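Local coordinates for protein phosphoribosylaminoimidazole-succinocarboxamide synthase (Saccharomyces cerevisiae, PDB 2CNQ) that joins aspartate to the carboxyl group of the imidazole ribotide CAIR at the cost of ATP, forming SAICAR in purine biosynthesis, at residues V44-S49 with N276-P281; K217-I222 with L231-L236. All coordinates share one frame; numbering follows the deposited sequence. Where two conformers were deposited one is given.

Contact 1 (V44-S49 with N276-P281); sequences VIMENS and NGVKMP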
loop_
_atom_site.group_PDB
_atom_site.type_symbol
_atom_site.label_atom_id
_atom_site.label_comp_id
_atom_site.label_asym_id
_atom_site.label_seq_id
_atom_site.Cartn_x
_atom_site.Cartn_y
_atom_site.Cartn_z
ATOM N N VAL A 44 2.388 -14.219 -3.261
ATOM C CA VAL A 44 3.255 -15.157 -2.616
ATOM C C VAL A 44 4.384 -14.410 -1.978
ATOM O O VAL A 44 4.975 -13.527 -2.564
ATOM C CB VAL A 44 3.818 -16.046 -3.717
ATOM C CG1 VAL A 44 4.754 -17.014 -3.139
ATOM C CG2 VAL A 44 2.673 -16.727 -4.472
ATOM N N ILE A 45 4.704 -14.782 -0.764
ATOM C CA ILE A 45 5.740 -14.155 -0.014
ATOM C C ILE A 45 7.049 -14.717 -0.460
ATOM O O ILE A 45 7.210 -15.901 -0.625
ATOM C CB ILE A 45 5.522 -14.403 1.464
ATOM C CG1 ILE A 45 4.179 -13.836 1.899
ATOM C CG2 ILE A 45 6.607 -13.779 2.273
ATOM C CD1 ILE A 45 3.765 -14.268 3.255
ATOM N N MET A 46 8.028 -13.864 -0.640
ATOM C CA MET A 46 9.352 -14.321 -0.956
ATOM C C MET A 46 9.932 -15.011 0.239
ATOM O O MET A 46 9.561 -14.778 1.367
ATOM C CB MET A 46 10.248 -13.159 -1.308
ATOM C CG MET A 46 9.808 -12.367 -2.521
ATOM S SD MET A 46 9.742 -13.275 -4.035
ATOM C CE MET A 46 8.011 -13.583 -4.163
ATOM N N GLU A 47 10.919 -15.841 -0.000
ATOM C CA GLU A 47 11.579 -16.518 1.093
ATOM C C GLU A 47 12.300 -15.558 1.973
ATOM O O GLU A 47 12.282 -15.693 3.173
ATOM C CB GLU A 47 12.589 -17.507 0.568
ATOM C CG GLU A 47 13.289 -18.264 1.593
ATOM C CD GLU A 47 12.318 -19.043 2.427
ATOM O OE1 GLU A 47 11.266 -19.461 1.909
ATOM O OE2 GLU A 47 12.620 -19.255 3.612
ATOM N N ASN A 48 12.978 -14.612 1.367
ATOM C CA ASN A 48 13.771 -13.686 2.075
ATOM C C ASN A 48 13.131 -12.329 2.100
ATOM O O ASN A 48 12.189 -12.028 1.408
ATOM C CB ASN A 48 15.187 -13.656 1.536
ATOM C CG ASN A 48 15.295 -13.423 0.064
ATOM O OD1 ASN A 48 14.398 -13.688 -0.714
ATOM N ND2 ASN A 48 16.469 -12.964 -0.337
ATOM N N SER A 49 13.637 -11.523 2.985
ATOM C CA SER A 49 13.072 -10.254 3.298
ATOM C C SER A 49 13.879 -9.130 2.674
ATOM O O SER A 49 14.962 -9.316 2.138
ATOM C CB SER A 49 13.035 -10.166 4.828
ATOM O OG SER A 49 11.898 -10.901 5.383
ATOM N N ASN A 276 6.469 -20.275 -4.417
ATOM C CA ASN A 276 6.752 -20.077 -3.021
ATOM C C ASN A 276 8.190 -20.306 -2.725
ATOM O O ASN A 276 8.877 -21.025 -3.409
ATOM C CB ASN A 276 5.900 -21.014 -2.194
ATOM C CG ASN A 276 4.448 -20.637 -2.236
ATOM O OD1 ASN A 276 3.715 -20.999 -3.133
ATOM N ND2 ASN A 276 4.047 -19.817 -1.315
ATOM N N GLY A 277 8.637 -19.709 -1.652
ATOM C CA GLY A 277 9.970 -19.912 -1.195
ATOM C C GLY A 277 11.015 -19.360 -2.129
ATOM O O GLY A 277 12.123 -19.856 -2.116
ATOM N N VAL A 278 10.718 -18.333 -2.910
ATOM C CA VAL A 278 11.698 -17.805 -3.816
ATOM C C VAL A 278 12.681 -16.975 -3.048
ATOM O O VAL A 278 12.323 -16.066 -2.324
ATOM C CB VAL A 278 11.062 -16.982 -4.907
ATOM C CG1 VAL A 278 12.077 -16.209 -5.688
ATOM C CG2 VAL A 278 10.287 -17.897 -5.814
ATOM N N LYS A 279 13.930 -17.273 -3.260
ATOM C CA LYS A 279 14.990 -16.509 -2.689
ATOM C C LYS A 279 15.385 -15.471 -3.683
ATOM O O LYS A 279 15.924 -15.776 -4.742
ATOM C CB LYS A 279 16.164 -17.401 -2.358
ATOM C CG LYS A 279 17.264 -16.630 -1.620
ATOM C CD LYS A 279 17.697 -17.247 -0.273
ATOM C CE LYS A 279 18.439 -16.239 0.615
ATOM N NZ LYS A 279 19.679 -15.795 -0.016
ATOM N N MET A 280 15.076 -14.234 -3.385
ATOM C CA MET A 280 15.536 -13.174 -4.225
ATOM C C MET A 280 17.024 -13.135 -4.112
ATOM O O MET A 280 17.541 -13.076 -3.014
ATOM C CB MET A 280 15.010 -11.859 -3.729
ATOM C CG MET A 280 13.528 -11.716 -3.831
ATOM S SD MET A 280 12.969 -10.232 -3.047
ATOM C CE MET A 280 13.220 -10.686 -1.350
ATOM N N PRO A 281 17.724 -13.109 -5.225
ATOM C CA PRO A 281 19.137 -12.898 -5.147
ATOM C C PRO A 281 19.415 -11.603 -4.460
ATOM O O PRO A 281 18.614 -10.679 -4.483
ATOM C CB PRO A 281 19.551 -12.830 -6.611
ATOM C CG PRO A 281 18.516 -13.650 -7.303
ATOM C CD PRO A 281 17.257 -13.309 -6.593
HETATM O O HOH W 1 8.328 -16.902 -2.943
HETATM O O HOH W 2 6.727 -18.447 -0.029
#
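Val44-Ser49 and Asn276-Pro281 run alongside each other, and the backbones come nearest at Glu47 and Gly277, whose CA atoms are 4.4 Å apart. Glu47 N gives a hydrogen bond of 2.7 Å to Val278 O, reaching the oxygen from above its carbonyl plane. Nearer Val44 the gap is wider and water fills it: one molecule accepts a hydrogen bond from Val278 N and donates to Ile45 O, while a second also donates to Ile45 O and accepts from Gly277 N. Gly277 turns with a positive phi (67°), a conformation glycine adopts easily.

Asn48 grips the backbone of Met280 with both ends of its amide. OD1 takes the N-H of Met280 at 2.8 Å, and ND2 donates to Met280 O at 2.9 Å, in the carbonyl plane on a lone pair. Asparagine suits the place because one short, flat group offers both an acceptor and a donor; chi1 of 54° sets CG between the backbone N and carbonyl carbon, turning the amide onto the backbone of Met280. A leucine here would probably leave Met280 N and Met280 O without these mates and the loop less firmly held.

The contact ties strand 44-45, of the two-stranded sheet with 40-41, and the residues after it to the loop between helices 261-269 and 282-300, just ahead of Pro281, the N-cap of the latter. Apolar contacts accompany the polar bonds, made by flexible, unbranched methionines. Met46 SD rests 4.0 Å from Val278 CB, the two side chains side by side, whereas Met46 CG meets Met280 SD at 3.9 Å with the chains crossing at about a right angle. Leu267 of helix 261-269 touches both Met46 and Val278.

Contact 2 (K217-I222 with L231-L236); sequences KFEFGI and LVDEVL. With ADP (adenosine-5'-diphosphate), chain B; AMZ (aminoimidazole 4-carboxamide ribonucleotide), chain C.
Phe220 and Leu231 form an antiparallel non-hydrogen-bonded pair, CA atoms 4.7 Å apart, and beside them Val232 N donates almost straight (172°) to Glu219 O. This is the beta hairpin of strands 211-223 and 228-245, within the mixed sheet, which supplies part of the ADP pocket. Beyond Val232 the strands part, and water bridges Lys217 O to Leu236 N.

In the conformer described, Leu231 CD1 meets the edge of the Phe220 ring in its plane, 3.6 Å from CE1. Phe218 turns its own edge to Val235 CG1 and Leu236 CD1; these apolar residues suit the side packed against helices 53-67 and 185-209.

The other side, beside Val232, carries the charges. Lys217, long enough to span the gap, bends at chi2 and chi3 to bring NZ within 2.8 Å of Glu219 OE1 and 3.2 Å of Asp233 OD2, in salt bridges. The two carboxylates stack nearly parallel, 7° between planes, and the ammonium probably eases their repulsion. Lys217 CB and CG lie against the AMZ imidazole. Asp233 N makes a weak bond to ADP N7, while Glu219 OE2 accepts the ribose hydroxyl O2' of ADP at 2.6 Å.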
loop_
_atom_site.group_PDB
_atom_site.type_symbol
_atom_site.label_atom_id
_atom_site.label_comp_id
_atom_site.label_asym_id
_atom_site.label_seq_id
_atom_site.Cartn_x
_atom_site.Cartn_y
_atom_site.Cartn_z
ATOM N N LYS A 217 -3.226 1.518 -4.328
ATOM C CA LYS A 217 -4.268 0.841 -3.626
ATOM C C LYS A 217 -4.384 1.401 -2.266
ATOM O O LYS A 217 -3.453 1.334 -1.484
ATOM C CB LYS A 217 -3.963 -0.637 -3.571
ATOM C CG LYS A 217 -5.004 -1.460 -2.856
ATOM C CD LYS A 217 -4.855 -1.568 -1.370
ATOM C CE LYS A 217 -3.681 -2.394 -0.978
ATOM N NZ LYS A 217 -3.446 -2.407 0.486
ATOM N N PHE A 218 -5.524 1.969 -1.974
ATOM C CA PHE A 218 -5.873 2.382 -0.641
ATOM C C PHE A 218 -6.732 1.304 -0.034
ATOM O O PHE A 218 -7.371 0.553 -0.713
ATOM C CB PHE A 218 -6.684 3.654 -0.672
ATOM C CG PHE A 218 -6.008 4.841 -1.243
ATOM C CD1 PHE A 218 -4.844 5.325 -0.712
ATOM C CD2 PHE A 218 -6.572 5.506 -2.292
ATOM C CE1 PHE A 218 -4.295 6.468 -1.196
ATOM C CE2 PHE A 218 -6.013 6.650 -2.794
ATOM C CZ PHE A 218 -4.883 7.129 -2.254
ATOM N N GLU A 219 -6.792 1.329 1.274
ATOM C CA GLU A 219 -7.788 0.637 2.011
ATOM C C GLU A 219 -8.495 1.605 2.875
ATOM O O GLU A 219 -7.902 2.481 3.471
ATOM C CB GLU A 219 -7.213 -0.475 2.851
ATOM C CG GLU A 219 -6.567 -1.521 2.009
ATOM C CD GLU A 219 -6.189 -2.760 2.738
ATOM O OE1 GLU A 219 -5.332 -3.484 2.196
ATOM O OE2 GLU A 219 -6.742 -3.005 3.821
ATOM N N PHE A 220 -9.789 1.439 2.914
ATOM C CA PHE A 220 -10.640 2.271 3.708
ATOM C C PHE A 220 -11.413 1.441 4.679
ATOM O O PHE A 220 -11.835 0.341 4.379
ATOM C CB PHE A 220 -11.668 2.951 2.823
ATOM C CG PHE A 220 -11.161 4.004 1.866
ATOM C CD1 PHE A 220 -9.912 4.576 1.954
ATOM C CD2 PHE A 220 -11.983 4.454 0.853
ATOM C CE1 PHE A 220 -9.550 5.567 1.057
ATOM C CE2 PHE A 220 -11.595 5.464 -0.002
ATOM C CZ PHE A 220 -10.405 6.012 0.118
ATOM N N GLY A 221 -11.634 2.013 5.824
ATOM C CA GLY A 221 -12.586 1.547 6.772
ATOM C C GLY A 221 -13.744 2.477 6.814
ATOM O O GLY A 221 -13.783 3.510 6.160
ATOM N N ILE A 222 -14.707 2.089 7.611
ATOM C CA ILE A 222 -15.882 2.877 7.772
ATOM C C ILE A 222 -16.193 2.887 9.234
ATOM O O ILE A 222 -16.300 1.867 9.871
ATOM C CB ILE A 222 -17.038 2.330 6.917
ATOM C CG1 ILE A 222 -18.290 3.183 7.074
ATOM C CG2 ILE A 222 -17.338 0.867 7.201
ATOM C CD1 ILE A 222 -18.204 4.503 6.434
ATOM N N LEU A 231 -9.084 6.142 6.362
ATOM C CA LEU A 231 -7.958 5.619 5.645
ATOM C C LEU A 231 -7.212 4.704 6.573
ATOM O O LEU A 231 -6.810 5.091 7.652
ATOM C CB LEU A 231 -7.101 6.788 5.207
ATOM C CG LEU A 231 -5.990 6.431 4.245
ATOM C CD1 LEU A 231 -6.499 5.890 2.968
ATOM C CD2 LEU A 231 -5.181 7.678 3.998
ATOM N N VAL A 232 -7.074 3.465 6.163
ATOM C CA VAL A 232 -6.475 2.455 7.000
ATOM C C VAL A 232 -5.287 1.852 6.288
ATOM O O VAL A 232 -4.807 2.358 5.295
ATOM C CB VAL A 232 -7.493 1.392 7.423
ATOM C CG1 VAL A 232 -8.666 2.050 8.098
ATOM C CG2 VAL A 232 -7.944 0.558 6.276
ATOM N N ASP A 233 -4.761 0.795 6.847
ATOM C CA ASP A 233 -3.721 0.039 6.216
ATOM C C ASP A 233 -2.497 0.897 5.975
ATOM O O ASP A 233 -2.099 1.620 6.865
ATOM C CB ASP A 233 -4.241 -0.672 4.982
ATOM C CG ASP A 233 -3.373 -1.788 4.553
ATOM O OD1 ASP A 233 -3.332 -2.804 5.266
ATOM O OD2 ASP A 233 -2.757 -1.650 3.479
ATOM N N GLU A 234 -1.883 0.707 4.840
ATOM C CA GLU A 234 -0.776 1.492 4.416
ATOM C C GLU A 234 -1.217 2.409 3.314
ATOM O O GLU A 234 -2.187 2.169 2.635
ATOM C CB GLU A 234 0.374 0.620 3.958
ATOM C CG GLU A 234 0.113 -0.046 2.637
ATOM C CD GLU A 234 1.218 -0.940 2.204
ATOM O OE1 GLU A 234 0.892 -1.918 1.506
ATOM O OE2 GLU A 234 2.377 -0.675 2.523
ATOM N N VAL A 235 -0.452 3.452 3.146
ATOM C CA VAL A 235 -0.815 4.497 2.219
ATOM C C VAL A 235 0.379 4.839 1.386
ATOM O O VAL A 235 1.402 5.223 1.911
ATOM C CB VAL A 235 -1.304 5.723 2.957
ATOM C CG1 VAL A 235 -1.718 6.750 1.953
ATOM C CG2 VAL A 235 -2.423 5.385 3.888
ATOM N N LEU A 236 0.193 4.712 0.091
ATOM C CA LEU A 236 1.121 5.212 -0.909
ATOM C C LEU A 236 2.521 4.786 -0.576
ATOM O O LEU A 236 3.465 5.558 -0.561
ATOM C CB LEU A 236 0.961 6.698 -1.083
ATOM C CG LEU A 236 -0.264 7.025 -1.893
ATOM C CD1 LEU A 236 -0.711 8.431 -1.623
ATOM C CD2 LEU A 236 0.015 6.829 -3.363
HETATM P PB ADP B . -2.360 -8.414 3.162
HETATM O O1B ADP B . -2.070 -7.283 2.290
HETATM O O2B ADP B . -3.774 -8.814 3.116
HETATM O O3B ADP B . -1.551 -9.609 3.025
HETATM P PA ADP B . -1.018 -6.987 5.238
HETATM O O1A ADP B . -0.920 -5.748 4.464
HETATM O O2A ADP B . 0.179 -7.780 5.468
HETATM O O3A ADP B . -2.148 -7.910 4.653
HETATM O "O5'" ADP B . -1.631 -6.704 6.655
HETATM C "C5'" ADP B . -2.585 -5.708 6.947
HETATM C "C4'" ADP B . -3.911 -6.356 7.214
HETATM O "O4'" ADP B . -4.575 -5.523 8.162
HETATM C "C3'" ADP B . -4.815 -6.405 6.021
HETATM O "O3'" ADP B . -5.749 -7.446 6.167
HETATM C "C2'" ADP B . -5.560 -5.102 6.131
HETATM O "O2'" ADP B . -6.754 -5.076 5.414
HETATM C "C1'" ADP B . -5.776 -5.042 7.595
HETATM N N9 ADP B . -6.011 -3.745 8.154
HETATM C C8 ADP B . -5.428 -2.600 7.791
HETATM N N7 ADP B . -5.768 -1.595 8.554
HETATM C C5 ADP B . -6.618 -2.121 9.450
HETATM C C6 ADP B . -7.325 -1.607 10.562
HETATM N N6 ADP B . -7.217 -0.342 10.914
HETATM N N1 ADP B . -8.163 -2.400 11.219
HETATM C C2 ADP B . -8.234 -3.685 10.884
HETATM N N3 ADP B . -7.564 -4.297 9.920
HETATM C C4 ADP B . -6.769 -3.500 9.208
HETATM O O5 AMZ C . -1.962 -5.232 -1.971
HETATM C C6 AMZ C . -2.832 -5.379 -2.802
HETATM N N2 AMZ C . -3.802 -6.280 -2.700
HETATM C C3A AMZ C . -2.879 -4.533 -3.979
HETATM C C7A AMZ C . -1.971 -3.573 -4.307
HETATM N N3 AMZ C . -0.893 -3.088 -3.663
HETATM N N1 AMZ C . -3.819 -4.608 -4.938
HETATM C C5 AMZ C . -3.510 -3.702 -5.838
HETATM N N AMZ C . -2.371 -3.071 -5.474
HETATM C C1 AMZ C . -1.761 -1.970 -6.176
HETATM C C2 AMZ C . -0.643 -2.367 -7.093
HETATM C C3 AMZ C . -0.670 -1.273 -8.122
HETATM O O2 AMZ C . -0.000 -0.171 -7.553
HETATM O O1 AMZ C . 0.566 -2.457 -6.368
HETATM O O AMZ C . -2.750 -1.451 -7.020
HETATM C C AMZ C . -2.160 -0.988 -8.225
HETATM C C4 AMZ C . -2.825 -1.625 -9.400
HETATM O O3 AMZ C . -2.382 -2.969 -9.496
HETATM P P AMZ C . -2.810 -3.816 -10.778
HETATM O OP1 AMZ C . -4.271 -4.100 -10.660
HETATM O O4 AMZ C . -1.973 -5.069 -10.666
HETATM O OP2 AMZ C . -2.517 -3.030 -12.014
HETATM O O HOH W 3 -1.772 3.359 -1.252
HETATM O O HOH W 4 -3.112 0.202 0.953
HETATM O O HOH W 5 -0.308 -3.049 -0.625
HETATM O O HOH W 6 -4.867 2.952 2.547
HETATM O O HOH W 7 -3.333 -4.806 3.422
#

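Contact 1 and contact 2 do not touch: their centres are about 25 Å apart and their nearest atoms about 12 Å. In sequence, the hairpin of contact 2 falls between the two halves of contact 1. Contact 2 is buried, its centre about 8 Å from the centre of the chain, with one ADP and AMZ both lying against it, and the Asp233 side chain is about 4 Å from a bound magnesium ion. Contact 1 is peripheral and partly buried, yet the Ile45 side chain is about 6 Å from a second bound ADP. Helix 261-269 connects the regions: its Leu267 packs on contact 1, while its Arg264 hydrogen-bonds to the AMZ that Lys217 of contact 2 lies against.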